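Local coordinates for protein probable zinc protease (Pseudomonas aeruginosa, PDB 4NNZ) that forms one subunit of a heterodimeric zinc protease of the M16 family and probably contributes to metallopeptidase activity, at residues A[268-273]-A[350-355]; A[372-377]-A[385-390]; A[354-359]-A[392-397]; A[280-285]-A[337-342]. All coordinates share one frame; numbering follows the deposited sequence.

Contact 1: residues A[268-273]-A[350-355]; sequences LRLIGA and ERVRAQ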
# COMPACT_ATOMS: atom_id res chain seq x y z
N LEU A 268 -10.27 -20.17 -14.55
CA LEU A 268 -10.82 -19.49 -13.41
C LEU A 268 -12.18 -18.84 -13.63
O LEU A 268 -13.00 -18.85 -12.76
CB LEU A 268 -9.81 -18.51 -12.84
CG LEU A 268 -8.69 -19.18 -12.10
CD1 LEU A 268 -7.63 -18.17 -11.76
CD2 LEU A 268 -9.18 -19.85 -10.85
N ARG A 269 -12.39 -18.26 -14.79
CA ARG A 269 -13.65 -17.67 -15.11
C ARG A 269 -14.73 -18.71 -15.14
O ARG A 269 -15.79 -18.52 -14.61
CB ARG A 269 -13.55 -16.98 -16.45
CG ARG A 269 -12.28 -16.20 -16.57
CD ARG A 269 -12.12 -15.55 -17.91
NE ARG A 269 -13.34 -14.96 -18.40
CZ ARG A 269 -13.52 -14.58 -19.65
NH1 ARG A 269 -12.58 -14.73 -20.52
NH2 ARG A 269 -14.65 -14.05 -20.02
N LEU A 270 -14.41 -19.83 -15.74
CA LEU A 270 -15.28 -20.96 -15.82
C LEU A 270 -15.58 -21.51 -14.44
O LEU A 270 -16.67 -21.93 -14.19
CB LEU A 270 -14.65 -22.03 -16.71
CG LEU A 270 -15.17 -22.34 -18.10
CD1 LEU A 270 -16.66 -22.50 -18.12
CD2 LEU A 270 -14.79 -21.29 -19.10
N ILE A 271 -14.62 -21.51 -13.55
CA ILE A 271 -14.85 -22.00 -12.20
C ILE A 271 -15.87 -21.15 -11.48
O ILE A 271 -16.68 -21.68 -10.75
CB ILE A 271 -13.55 -22.15 -11.39
CG1 ILE A 271 -12.81 -23.38 -11.82
CG2 ILE A 271 -13.80 -22.32 -9.92
CD1 ILE A 271 -11.35 -23.32 -11.50
N GLY A 272 -15.83 -19.86 -11.68
CA GLY A 272 -16.81 -19.02 -11.05
C GLY A 272 -18.20 -19.33 -11.50
O GLY A 272 -19.10 -19.35 -10.74
N ALA A 273 -18.34 -19.57 -12.78
CA ALA A 273 -19.60 -19.91 -13.36
C ALA A 273 -20.13 -21.22 -12.85
O ALA A 273 -21.30 -21.38 -12.64
CB ALA A 273 -19.50 -19.90 -14.86
N GLU A 350 -20.06 -27.50 -20.24
CA GLU A 350 -20.70 -26.94 -21.39
C GLU A 350 -21.94 -26.18 -21.06
O GLU A 350 -22.16 -25.15 -21.63
CB GLU A 350 -21.00 -28.01 -22.40
CG GLU A 350 -19.99 -28.03 -23.52
CD GLU A 350 -20.10 -26.84 -24.42
OE1 GLU A 350 -21.23 -26.45 -24.75
OE2 GLU A 350 -19.06 -26.30 -24.81
N ARG A 351 -22.75 -26.68 -20.16
CA ARG A 351 -23.96 -25.99 -19.80
C ARG A 351 -23.57 -24.68 -19.23
O ARG A 351 -24.18 -23.67 -19.49
CB ARG A 351 -24.72 -26.79 -18.75
CG ARG A 351 -25.75 -26.01 -17.97
CD ARG A 351 -26.23 -26.79 -16.76
NE ARG A 351 -25.33 -26.63 -15.63
CZ ARG A 351 -25.61 -25.93 -14.54
NH1 ARG A 351 -25.98 -24.67 -14.62
NH2 ARG A 351 -25.51 -26.51 -13.36
N VAL A 352 -22.58 -24.72 -18.37
CA VAL A 352 -22.05 -23.53 -17.75
C VAL A 352 -21.34 -22.60 -18.70
O VAL A 352 -21.45 -21.42 -18.57
CB VAL A 352 -21.23 -23.93 -16.51
CG1 VAL A 352 -20.27 -22.85 -16.07
CG2 VAL A 352 -22.17 -24.29 -15.39
N ARG A 353 -20.57 -23.13 -19.62
CA ARG A 353 -19.91 -22.31 -20.59
C ARG A 353 -20.86 -21.63 -21.53
O ARG A 353 -20.65 -20.51 -21.94
CB ARG A 353 -18.93 -23.12 -21.40
CG ARG A 353 -17.93 -22.28 -22.16
CD ARG A 353 -17.23 -23.10 -23.20
NE ARG A 353 -16.91 -24.42 -22.70
CZ ARG A 353 -16.04 -25.23 -23.25
NH1 ARG A 353 -15.38 -24.85 -24.30
NH2 ARG A 353 -15.82 -26.41 -22.74
N ALA A 354 -21.88 -22.35 -21.94
CA ALA A 354 -22.77 -21.85 -22.95
C ALA A 354 -23.50 -20.65 -22.48
O ALA A 354 -23.68 -19.70 -23.19
CB ALA A 354 -23.74 -22.93 -23.34
N GLN A 355 -23.98 -20.72 -21.26
CA GLN A 355 -24.70 -19.63 -20.68
C GLN A 355 -23.87 -18.39 -20.45
O GLN A 355 -24.37 -17.30 -20.51
CB GLN A 355 -25.52 -20.06 -19.47
CG GLN A 355 -27.00 -20.11 -19.84
CD GLN A 355 -27.89 -20.73 -18.80
OE1 GLN A 355 -27.71 -20.55 -17.62
NE2 GLN A 355 -28.87 -21.47 -19.25
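Arg353, whose CB rests 4.0 Å from Leu270 CD1, turns one face of its guanidinium to Glu350, one helical turn back. Two helices of the M16 peptidase fold cross here, in the half of the chain assigned to the M16 inactive-domain family. Glu350 OE2 sits over the centre of that guanidinium face, 3.6 Å from Arg353 NE, so the attraction is between charges alone and no N-H points at the oxygen. Arg353 NH1 makes a weak hydrogen bond to the carbonyl oxygen of Lys395. The guanidinium of Arg351 is covered differently: Val352 CG2 lies above one face, offset toward the rim. The axes of 268-273 and 350-355 approach to 9.5 Å at 102°, and the steep crossing keeps the contact small, three residue pairs. At one end the side chains of Leu270 and Arg353 cross obliquely, and Leu270 CD1 also reaches Val352 CG1 at 4.2 Å. At the other end Val352 CG1, anti to the backbone N (chi1 160°), is carried straight at Ala273. With only a methyl at Ala273, the backbones are close here, Ala273 CA to Val352 CA 6.2 Å. Leu270, Val352 and Arg353 are buried, and the helix 386-396 covers Leu270 through Leu394. The closest touch between the segments is Ala273 CB to Val352 CG1, 3.3 Å; Ala273 C lies 3.6 Å from Val352 CG1.

Contact 2: residues A[372-377]-A[385-390]; sequences SSIGQL and KLIDQD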
# COMPACT_ATOMS: atom_id res chain seq x y z
N SER A 372 -17.45 0.13 -24.44
CA SER A 372 -16.83 -0.14 -23.18
C SER A 372 -15.89 -1.32 -23.17
O SER A 372 -14.88 -1.29 -22.52
CB SER A 372 -17.87 -0.29 -22.12
OG SER A 372 -18.57 0.89 -22.05
N SER A 373 -16.25 -2.38 -23.88
CA SER A 373 -15.39 -3.52 -23.95
C SER A 373 -14.10 -3.12 -24.61
O SER A 373 -13.05 -3.54 -24.22
CB SER A 373 -16.02 -4.62 -24.77
OG SER A 373 -17.15 -5.12 -24.14
N ILE A 374 -14.19 -2.27 -25.61
CA ILE A 374 -13.04 -1.83 -26.31
C ILE A 374 -12.18 -0.95 -25.43
O ILE A 374 -10.99 -1.03 -25.47
CB ILE A 374 -13.44 -1.11 -27.61
CG1 ILE A 374 -14.05 -2.09 -28.59
CG2 ILE A 374 -12.26 -0.43 -28.24
CD1 ILE A 374 -14.86 -1.44 -29.67
N GLY A 375 -12.78 -0.12 -24.62
CA GLY A 375 -12.05 0.83 -23.83
C GLY A 375 -11.43 0.24 -22.60
O GLY A 375 -10.37 0.59 -22.19
N GLN A 376 -12.13 -0.68 -22.00
CA GLN A 376 -11.64 -1.37 -20.85
C GLN A 376 -10.33 -2.06 -21.14
O GLN A 376 -9.38 -1.89 -20.46
CB GLN A 376 -12.66 -2.42 -20.50
CG GLN A 376 -13.20 -2.29 -19.12
CD GLN A 376 -12.74 -3.43 -18.29
OE1 GLN A 376 -11.56 -3.75 -18.29
NE2 GLN A 376 -13.66 -4.06 -17.57
N LEU A 377 -10.33 -2.88 -22.17
CA LEU A 377 -9.29 -3.80 -22.49
C LEU A 377 -8.10 -3.00 -22.89
O LEU A 377 -7.01 -3.28 -22.50
CB LEU A 377 -9.70 -4.66 -23.67
CG LEU A 377 -10.73 -5.73 -23.42
CD1 LEU A 377 -11.31 -6.25 -24.71
CD2 LEU A 377 -10.20 -6.83 -22.58
N LYS A 385 -8.76 -6.85 -29.93
CA LYS A 385 -8.92 -7.97 -30.81
C LYS A 385 -9.33 -9.18 -30.04
O LYS A 385 -9.81 -10.12 -30.59
CB LYS A 385 -7.66 -8.25 -31.60
CG LYS A 385 -7.18 -7.04 -32.35
CD LYS A 385 -7.15 -7.26 -33.83
CE LYS A 385 -6.45 -6.11 -34.51
NZ LYS A 385 -5.01 -6.04 -34.20
N LEU A 386 -9.15 -9.10 -28.75
CA LEU A 386 -9.44 -10.20 -27.87
C LEU A 386 -10.88 -10.59 -27.89
O LEU A 386 -11.19 -11.76 -27.85
CB LEU A 386 -9.07 -9.84 -26.47
CG LEU A 386 -7.69 -10.33 -26.11
CD1 LEU A 386 -6.70 -9.19 -26.10
CD2 LEU A 386 -7.78 -10.97 -24.76
N ILE A 387 -11.76 -9.62 -27.98
CA ILE A 387 -13.14 -9.88 -27.74
C ILE A 387 -13.57 -10.93 -28.71
O ILE A 387 -14.26 -11.85 -28.35
CB ILE A 387 -13.97 -8.64 -28.01
CG1 ILE A 387 -13.61 -7.53 -27.06
CG2 ILE A 387 -15.44 -8.94 -27.88
CD1 ILE A 387 -13.89 -6.15 -27.60
N ASP A 388 -13.14 -10.81 -29.94
CA ASP A 388 -13.54 -11.74 -30.94
C ASP A 388 -13.06 -13.13 -30.61
O ASP A 388 -13.76 -14.10 -30.83
CB ASP A 388 -13.02 -11.31 -32.29
CG ASP A 388 -13.86 -10.23 -32.90
OD1 ASP A 388 -15.03 -10.10 -32.50
OD2 ASP A 388 -13.37 -9.50 -33.79
N GLN A 389 -11.87 -13.24 -30.06
CA GLN A 389 -11.33 -14.54 -29.81
C GLN A 389 -11.65 -15.06 -28.44
O GLN A 389 -11.30 -16.15 -28.09
CB GLN A 389 -9.83 -14.57 -30.08
CG GLN A 389 -9.15 -13.25 -29.85
CD GLN A 389 -8.34 -12.80 -31.03
OE1 GLN A 389 -8.89 -12.52 -32.09
NE2 GLN A 389 -7.04 -12.69 -30.85
N ASP A 390 -12.34 -14.26 -27.66
CA ASP A 390 -12.62 -14.61 -26.30
C ASP A 390 -13.44 -15.84 -26.25
O ASP A 390 -13.23 -16.66 -25.42
CB ASP A 390 -13.42 -13.50 -25.67
CG ASP A 390 -13.22 -13.41 -24.20
OD1 ASP A 390 -12.42 -14.15 -23.62
OD2 ASP A 390 -13.89 -12.57 -23.62
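Ile387 wedges its side chain between Ser373, Ile374 and Leu377, one turn of the facing helix. Its CG1 meets Leu377 CD1 at 3.5 Å, the closest touch of the contact. The terminal methyl goes further in: Ile387 CD1 lies 3.9 Å from Ser373 CB. The same methyl comes to 4.2 Å from Ile374 CG1, where the two isoleucine side chains pass at about a right angle. Ile387 reaches this depth because CG1 is anti to its carbonyl carbon (chi1 -64°) and the chain then runs on extended to CD1. Ser373 contributes only carbon here; its OG is hydrogen-bonded to the carbonyl oxygen of Ala369 a turn earlier in its own helix. Around this first shell, Leu377 also packs on Phe304 and on Leu382 of the short connection, while Ile374 lies on Ile19 and Arg21 of strand 17-22. Farther along 385-390, Asp390 forms a salt bridge with Arg269, which ties this helix to helix 262-276. The contact joins two consecutive helices, 367-379 and 386-396, linked by a short connection; their segment axes are inclined at 108° and come no nearer than 11.3 Å. Ile387 makes all the close touches from its segment, and each is carbon on carbon, so the touch between these segments is apolar and close-packed, without a polar bond of its own.

Contact 3: residues A[354-359]-A[392-397]; sequences AQMIAG and EALKAV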
# COMPACT_ATOMS: atom_id res chain seq x y z
N ALA A 354 -21.88 -22.35 -21.94
CA ALA A 354 -22.77 -21.85 -22.95
C ALA A 354 -23.50 -20.65 -22.48
O ALA A 354 -23.68 -19.70 -23.19
CB ALA A 354 -23.74 -22.93 -23.34
N GLN A 355 -23.98 -20.72 -21.26
CA GLN A 355 -24.70 -19.63 -20.68
C GLN A 355 -23.87 -18.39 -20.45
O GLN A 355 -24.37 -17.30 -20.51
CB GLN A 355 -25.52 -20.06 -19.47
CG GLN A 355 -27.00 -20.11 -19.84
CD GLN A 355 -27.89 -20.73 -18.80
OE1 GLN A 355 -27.71 -20.55 -17.62
NE2 GLN A 355 -28.87 -21.47 -19.25
N MET A 356 -22.60 -18.59 -20.19
CA MET A 356 -21.68 -17.50 -20.08
C MET A 356 -21.52 -16.78 -21.39
O MET A 356 -21.45 -15.58 -21.45
CB MET A 356 -20.33 -18.04 -19.69
CG MET A 356 -19.68 -17.34 -18.55
SD MET A 356 -18.09 -18.05 -18.15
CE MET A 356 -17.01 -16.76 -18.67
N ILE A 357 -21.39 -17.55 -22.45
CA ILE A 357 -21.27 -16.99 -23.75
C ILE A 357 -22.53 -16.26 -24.13
O ILE A 357 -22.49 -15.17 -24.66
CB ILE A 357 -20.99 -18.10 -24.73
CG1 ILE A 357 -19.72 -18.79 -24.31
CG2 ILE A 357 -20.90 -17.55 -26.13
CD1 ILE A 357 -19.13 -19.69 -25.36
N ALA A 358 -23.65 -16.86 -23.82
CA ALA A 358 -24.90 -16.33 -24.22
C ALA A 358 -25.13 -14.98 -23.61
O ALA A 358 -25.59 -14.08 -24.26
CB ALA A 358 -25.99 -17.27 -23.79
N GLY A 359 -24.84 -14.86 -22.34
CA GLY A 359 -24.97 -13.61 -21.64
C GLY A 359 -24.04 -12.56 -22.17
O GLY A 359 -24.38 -11.40 -22.26
N GLU A 392 -13.56 -18.24 -28.35
CA GLU A 392 -12.78 -19.37 -28.73
C GLU A 392 -11.97 -19.79 -27.55
O GLU A 392 -11.77 -20.95 -27.30
CB GLU A 392 -11.89 -19.02 -29.90
CG GLU A 392 -10.97 -20.14 -30.30
CD GLU A 392 -11.65 -21.48 -30.29
OE1 GLU A 392 -12.71 -21.60 -30.91
OE2 GLU A 392 -11.12 -22.41 -29.65
N ALA A 393 -11.50 -18.81 -26.82
CA ALA A 393 -10.68 -19.04 -25.66
C ALA A 393 -11.42 -19.77 -24.58
O ALA A 393 -10.87 -20.57 -23.89
CB ALA A 393 -10.16 -17.73 -25.14
N LEU A 394 -12.67 -19.43 -24.39
CA LEU A 394 -13.47 -20.07 -23.38
C LEU A 394 -13.67 -21.51 -23.75
O LEU A 394 -13.76 -22.38 -22.92
CB LEU A 394 -14.79 -19.35 -23.21
CG LEU A 394 -14.75 -18.13 -22.33
CD1 LEU A 394 -16.14 -17.66 -22.01
CD2 LEU A 394 -14.00 -18.40 -21.06
N LYS A 395 -13.76 -21.73 -25.04
CA LYS A 395 -13.98 -23.04 -25.60
C LYS A 395 -12.83 -23.97 -25.32
O LYS A 395 -13.03 -25.13 -25.11
CB LYS A 395 -14.15 -22.92 -27.08
CG LYS A 395 -15.34 -23.66 -27.62
CD LYS A 395 -15.53 -23.38 -29.09
CE LYS A 395 -14.93 -24.47 -29.96
NZ LYS A 395 -15.95 -25.24 -30.72
N ALA A 396 -11.63 -23.44 -25.31
CA ALA A 396 -10.44 -24.24 -25.09
C ALA A 396 -10.32 -24.87 -23.72
O ALA A 396 -9.62 -25.83 -23.56
CB ALA A 396 -9.19 -23.47 -25.45
N VAL A 397 -11.00 -24.32 -22.74
CA VAL A 397 -10.89 -24.83 -21.41
C VAL A 397 -11.40 -26.23 -21.34
O VAL A 397 -12.46 -26.52 -21.81
CB VAL A 397 -11.66 -23.95 -20.44
CG1 VAL A 397 -11.55 -24.49 -19.04
CG2 VAL A 397 -11.11 -22.55 -20.49
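Leu394 is the residue of 392-397 that meets the other helix, and it does so with the methyls at its end. Before it in sequence, Glu392 directs its CB away from 354-359, and Ala393 faces Asn266 of helix 262-276 instead. Leu394 then points across: CG is anti to the carbonyl carbon (chi1 -82°), which sends CD1 to Met356 CE at 3.6 Å. CD2 of Leu394 is a little farther from the same methyl, 4.2 Å from Met356 CE. The thioether chain runs extended through chi2 and bends at chi3 (110°), which swings CE across the leucine, so that the two side chains pass at about a right angle. Ile357 closes in from a flank, its CG1 4.4 Å from Leu394 CD1. Next, Lys395 begins alongside, but its aliphatic chain leads away from the contact. Ala396 N is hydrogen-bonded to Glu392 O at 3.2 Å, and Val397, in loop, packs on Asn266. The touches across the contact are apolar, with the buried leucine touching two partly exposed side chains. In the M16 fold this joins helix 346-364 to helix 386-396. Helix 262-276 lies against both of them, with Leu270 on Leu394 and Arg269 on Met356. Leu394 of helix 386-396 therefore packs against both helix 346-364 and helix 262-276.

Contact 4: residues A[280-285]-A[337-342]; sequences SARLAS and DDLKQN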
# COMPACT_ATOMS: atom_id res chain seq x y z
N SER A 280 -28.65 -24.53 -10.72
CA SER A 280 -28.03 -25.82 -10.71
C SER A 280 -26.55 -25.73 -10.48
O SER A 280 -25.88 -26.74 -10.37
CB SER A 280 -28.32 -26.53 -12.00
OG SER A 280 -28.16 -25.65 -13.06
N ALA A 281 -26.06 -24.51 -10.36
CA ALA A 281 -24.68 -24.27 -10.04
C ALA A 281 -24.41 -24.81 -8.65
O ALA A 281 -25.31 -24.96 -7.87
CB ALA A 281 -24.38 -22.81 -10.09
N ARG A 282 -23.16 -25.11 -8.38
CA ARG A 282 -22.78 -25.89 -7.23
C ARG A 282 -23.13 -25.33 -5.88
O ARG A 282 -23.62 -26.03 -5.04
CB ARG A 282 -21.29 -26.12 -7.25
CG ARG A 282 -20.90 -27.43 -7.84
CD ARG A 282 -20.19 -27.29 -9.15
NE ARG A 282 -19.01 -28.10 -9.13
CZ ARG A 282 -18.99 -29.37 -9.46
NH1 ARG A 282 -20.08 -29.96 -9.88
NH2 ARG A 282 -17.87 -30.04 -9.40
N LEU A 283 -22.86 -24.06 -5.68
CA LEU A 283 -23.12 -23.50 -4.40
C LEU A 283 -24.58 -23.52 -4.06
O LEU A 283 -24.93 -23.77 -2.94
CB LEU A 283 -22.59 -22.09 -4.33
CG LEU A 283 -21.09 -21.94 -4.34
CD1 LEU A 283 -20.73 -20.47 -4.30
CD2 LEU A 283 -20.52 -22.66 -3.15
N ALA A 284 -25.43 -23.20 -5.02
CA ALA A 284 -26.84 -23.22 -4.74
C ALA A 284 -27.39 -24.58 -4.44
O ALA A 284 -28.09 -24.77 -3.47
CB ALA A 284 -27.59 -22.61 -5.90
N SER A 285 -27.13 -25.53 -5.31
CA SER A 285 -27.64 -26.84 -5.11
C SER A 285 -27.07 -27.48 -3.89
O SER A 285 -27.78 -28.05 -3.09
CB SER A 285 -27.22 -27.68 -6.27
OG SER A 285 -26.30 -26.96 -7.01
N ASP A 337 -12.49 -28.16 -2.60
CA ASP A 337 -11.76 -29.41 -2.65
C ASP A 337 -12.31 -30.36 -3.71
O ASP A 337 -11.57 -31.04 -4.37
CB ASP A 337 -11.74 -30.09 -1.30
CG ASP A 337 -10.63 -29.60 -0.44
OD1 ASP A 337 -9.58 -29.24 -0.99
OD2 ASP A 337 -10.78 -29.55 0.78
N ASP A 338 -13.60 -30.35 -3.88
CA ASP A 338 -14.21 -31.24 -4.80
C ASP A 338 -13.67 -30.98 -6.17
O ASP A 338 -13.45 -31.89 -6.92
CB ASP A 338 -15.71 -31.05 -4.78
CG ASP A 338 -16.43 -31.89 -5.79
OD1 ASP A 338 -16.10 -31.84 -6.97
OD2 ASP A 338 -17.36 -32.60 -5.41
N LEU A 339 -13.48 -29.73 -6.51
CA LEU A 339 -12.94 -29.40 -7.78
C LEU A 339 -11.55 -29.91 -7.94
O LEU A 339 -11.16 -30.26 -9.01
CB LEU A 339 -12.96 -27.91 -8.00
CG LEU A 339 -14.33 -27.32 -8.08
CD1 LEU A 339 -14.25 -25.82 -7.92
CD2 LEU A 339 -14.99 -27.70 -9.37
N LYS A 340 -10.76 -29.84 -6.88
CA LYS A 340 -9.41 -30.33 -6.94
C LYS A 340 -9.37 -31.81 -7.11
O LYS A 340 -8.56 -32.31 -7.85
CB LYS A 340 -8.67 -29.98 -5.67
CG LYS A 340 -8.40 -28.51 -5.51
CD LYS A 340 -8.12 -28.20 -4.07
CE LYS A 340 -7.32 -26.94 -3.94
NZ LYS A 340 -6.21 -27.13 -3.00
N GLN A 341 -10.19 -32.51 -6.34
CA GLN A 341 -10.32 -33.95 -6.44
C GLN A 341 -10.97 -34.47 -7.69
O GLN A 341 -10.55 -35.47 -8.22
CB GLN A 341 -11.09 -34.49 -5.25
CG GLN A 341 -10.25 -34.92 -4.08
CD GLN A 341 -11.05 -34.97 -2.80
OE1 GLN A 341 -12.01 -34.25 -2.65
NE2 GLN A 341 -10.66 -35.84 -1.89
N ASN A 342 -12.05 -33.85 -8.11
CA ASN A 342 -12.80 -34.37 -9.24
C ASN A 342 -13.02 -33.40 -10.35
O ASN A 342 -13.81 -32.47 -10.23
CB ASN A 342 -14.15 -34.85 -8.77
CG ASN A 342 -14.06 -35.58 -7.48
OD1 ASN A 342 -13.07 -36.22 -7.22
ND2 ASN A 342 -15.06 -35.46 -6.64
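Arg282 stretches from the first turn of helix 282-288 to Asp338 near the C-terminal end of helix 325-341, a helix-to-helix salt bridge in the part of the M16 fold assigned to the inactive-domain family. Arg282 is buried, Asp338 partly exposed, and Arg282 CA lies 10.4 Å from Asp338 CA. The arginine chain is kinked twice, at chi2 and chi3 (112° and 132°), which turns the guanidinium toward Asp338 and Leu339. Its NH2 stands 3.5 Å from Asp338 OD1, a long pairing of charges with no hydrogen bond. Consistent with this, guanidinium and carboxylate planes are 78° apart and the oxygen approaches obliquely. Asp338 has CG anti to the backbone N (chi1 176°), which points the carboxylate toward the arginine; its other oxygen, OD2, pairs with Arg286 NH1. Arg282 is likewise shared, since its NH1 makes a salt bridge with Glu348 OE2. The two carboxylates probably offset the two arginines, whose NH1 (Arg282) and NH2 (Arg286) lie close together. Ala281 is at the N-cap position immediately before Arg282, whose backbone is hydrogen-bonded to Leu274 of helix 262-276. Leu339 supplies the apolar side, packing also on Ile271 and Ala406. With CG anti to its carbonyl carbon (chi1 -65°), it brings CD2 to the guanidinium edge, near the plane, 3.7 Å from Arg282 NH2 and 4.0 Å from Arg282 NE.

How the contacts relate
Contacts 1 and 4 are buried, contacts 2 and 3 only partly so. Contacts 1 and 3 share helix 346-364, with centres 7 Å apart, and contacts 2 and 3 share helix 386-396; together these three form a continuous run of helix crossings. Contacts 1 and 2 also touch directly, through the Arg269-Asp390 salt bridge. Contact 4 stands apart from contacts 2 and 3 and reaches contact 1 through Ile271 against Leu339, falling within the chain segment between the two halves of contact 1. The chemistry changes along the way: contacts 2 and 3 are apolar across their segments, contact 1 adds a buried arginine, and contact 4 alone is bridged by opposite charges.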